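Long-range contact in paraflagellar rod component (Trypanosoma brucei, PDB 2Q0X), which is of unknown function but adopts an alpha/beta-hydrolase fold and is named as a component of the paraflagellar rod: residues G15-Y20 with P29-N34. Numbering follows the deposited sequence.
Sequences GHLFTY and PVFMMN
V30 fills the densest part of this contact, touching two aromatic rings of the facing strand. Its CB sits over one face of the F18 ring, 4.0 Å from the centroid in a CH-pi contact, while CG2 meets the Y20 ring at its edge, 3.5 Å from CE1. F18 can lie alongside V30 because its CG stands between the backbone N and the carbonyl carbon (chi1 73°), which swings the ring across to the partner strand. M32 then reaches the edge of the same ring, SD lying 3.6 Å from F18 CE1 in a Met-aromatic contact. L97 of helix 87-104 covers F18, Y20 and V30. The strands form an antiparallel hairpin at the edge of this chain's alpha/beta-hydrolase sheet, which runs on through G15-L17 into an antiparallel strand of the second subunit; H16 and F18 each exchange two backbone hydrogen bonds with M32 and V30. Side-chain contacts between the strands are sparser on the L17, T19, P29 and F31 face: L17 CD1 rests against V30 O (3.4 Å) and more loosely against F31 CB, although F31 CZ closes to 3.4 Å from G15 CA. L52 and L51 of the second subunit pack against L17 and T19. The partly exposed H16 turns its imidazole from the partner strand.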
loop_
_atom_site.group_PDB
_atom_site.type_symbol
_atom_site.label_atom_id
_atom_site.label_comp_id
_atom_site.label_asym_id
_atom_site.label_seq_id
_atom_site.Cartn_x
_atom_site.Cartn_y
_atom_site.Cartn_z
ATOM N N GLY A 15 4.838 -16.775 4.519
ATOM C CA GLY A 15 5.285 -16.540 3.147
ATOM C C GLY A 15 6.558 -15.738 3.207
ATOM O O GLY A 15 7.080 -15.497 4.290
ATOM N N HIS A 16 7.045 -15.337 2.037
ATOM C CA HIS A 16 8.281 -14.578 1.923
ATOM C C HIS A 16 7.984 -13.218 1.326
ATOM O O HIS A 16 7.244 -13.110 0.374
ATOM C CB HIS A 16 9.301 -15.319 1.067
ATOM C CG HIS A 16 10.033 -16.401 1.799
ATOM N ND1 HIS A 16 9.454 -17.611 2.101
ATOM C CD2 HIS A 16 11.298 -16.462 2.272
ATOM C CE1 HIS A 16 10.328 -18.370 2.739
ATOM N NE2 HIS A 16 11.454 -17.694 2.862
ATOM N N LEU A 17 8.553 -12.178 1.913
ATOM C CA LEU A 17 8.303 -10.821 1.461
ATOM C C LEU A 17 9.591 -10.258 0.881
ATOM O O LEU A 17 10.661 -10.410 1.465
ATOM C CB LEU A 17 7.841 -9.934 2.612
ATOM C CG LEU A 17 7.316 -8.545 2.234
ATOM C CD1 LEU A 17 5.947 -8.644 1.562
ATOM C CD2 LEU A 17 7.261 -7.673 3.474
ATOM N N PHE A 18 9.482 -9.606 -0.265
ATOM C CA PHE A 18 10.556 -8.768 -0.746
ATOM C C PHE A 18 10.003 -7.558 -1.456
ATOM O O PHE A 18 8.787 -7.427 -1.625
ATOM C CB PHE A 18 11.514 -9.558 -1.648
ATOM C CG PHE A 18 10.962 -9.888 -2.995
ATOM C CD1 PHE A 18 10.115 -10.960 -3.162
ATOM C CD2 PHE A 18 11.312 -9.134 -4.104
ATOM C CE1 PHE A 18 9.609 -11.278 -4.403
ATOM C CE2 PHE A 18 10.801 -9.435 -5.348
ATOM C CZ PHE A 18 9.947 -10.525 -5.497
ATOM N N THR A 19 10.906 -6.650 -1.824
ATOM C CA THR A 19 10.547 -5.484 -2.611
ATOM C C THR A 19 11.455 -5.401 -3.851
ATOM O O THR A 19 12.591 -5.860 -3.831
ATOM C CB THR A 19 10.661 -4.187 -1.785
ATOM O OG1 THR A 19 12.027 -3.956 -1.463
ATOM C CG2 THR A 19 9.848 -4.266 -0.471
ATOM N N TYR A 20 10.939 -4.849 -4.940
ATOM C CA TYR A 20 11.794 -4.520 -6.074
ATOM C C TYR A 20 11.619 -3.050 -6.403
ATOM O O TYR A 20 10.537 -2.488 -6.214
ATOM C CB TYR A 20 11.528 -5.438 -7.276
ATOM C CG TYR A 20 10.153 -5.302 -7.900
ATOM C CD1 TYR A 20 9.038 -5.870 -7.293
ATOM C CD2 TYR A 20 9.981 -4.616 -9.109
ATOM C CE1 TYR A 20 7.777 -5.761 -7.866
ATOM C CE2 TYR A 20 8.737 -4.482 -9.677
ATOM C CZ TYR A 20 7.623 -5.069 -9.052
ATOM O OH TYR A 20 6.369 -4.964 -9.612
ATOM N N PRO A 29 6.317 -3.959 -2.746
ATOM C CA PRO A 29 6.257 -5.213 -2.024
ATOM C C PRO A 29 5.569 -6.346 -2.759
ATOM O O PRO A 29 4.530 -6.162 -3.413
ATOM C CB PRO A 29 5.442 -4.874 -0.770
ATOM C CG PRO A 29 5.394 -3.440 -0.701
ATOM C CD PRO A 29 5.455 -2.952 -2.115
ATOM N N VAL A 30 6.151 -7.514 -2.591
ATOM C CA VAL A 30 5.690 -8.736 -3.197
ATOM C C VAL A 30 5.699 -9.794 -2.102
ATOM O O VAL A 30 6.717 -10.009 -1.450
ATOM C CB VAL A 30 6.624 -9.199 -4.368
ATOM C CG1 VAL A 30 6.062 -10.445 -5.010
ATOM C CG2 VAL A 30 6.843 -8.075 -5.416
ATOM N N PHE A 31 4.565 -10.437 -1.907
ATOM C CA PHE A 31 4.433 -11.517 -0.936
ATOM C C PHE A 31 4.211 -12.837 -1.676
ATOM O O PHE A 31 3.206 -12.995 -2.356
ATOM C CB PHE A 31 3.246 -11.252 -0.004
ATOM C CG PHE A 31 3.125 -12.239 1.111
ATOM C CD1 PHE A 31 2.061 -13.108 1.168
ATOM C CD2 PHE A 31 4.082 -12.275 2.132
ATOM C CE1 PHE A 31 1.957 -14.020 2.216
ATOM C CE2 PHE A 31 3.987 -13.177 3.154
ATOM C CZ PHE A 31 2.921 -14.048 3.202
ATOM N N MET A 32 5.147 -13.773 -1.514
ATOM C CA MET A 32 5.079 -15.092 -2.146
ATOM C C MET A 32 4.738 -16.196 -1.124
ATOM O O MET A 32 5.290 -16.224 -0.032
ATOM C CB MET A 32 6.424 -15.434 -2.766
ATOM C CG MET A 32 7.096 -14.274 -3.503
ATOM S SD MET A 32 8.644 -14.766 -4.268
ATOM C CE MET A 32 9.683 -15.087 -2.869
ATOM N N MET A 33 3.861 -17.120 -1.517
ATOM C CA MET A 33 3.506 -18.279 -0.686
ATOM C C MET A 33 3.731 -19.555 -1.475
ATOM O O MET A 33 3.375 -19.623 -2.658
ATOM C CB MET A 33 2.042 -18.222 -0.250
ATOM C CG MET A 33 1.720 -17.014 0.563
ATOM S SD MET A 33 -0.032 -16.777 0.758
ATOM C CE MET A 33 -0.388 -18.072 1.898
ATOM N N ASN A 34 4.338 -20.546 -0.828
ATOM C CA ASN A 34 4.435 -21.902 -1.375
ATOM C C ASN A 34 5.219 -21.974 -2.672
ATOM O O ASN A 34 4.763 -22.521 -3.669
ATOM C CB ASN A 34 3.025 -22.494 -1.551
ATOM C CG ASN A 34 2.219 -22.434 -0.249
ATOM O OD1 ASN A 34 2.729 -22.807 0.808
ATOM N ND2 ASN A 34 0.985 -21.924 -0.319
#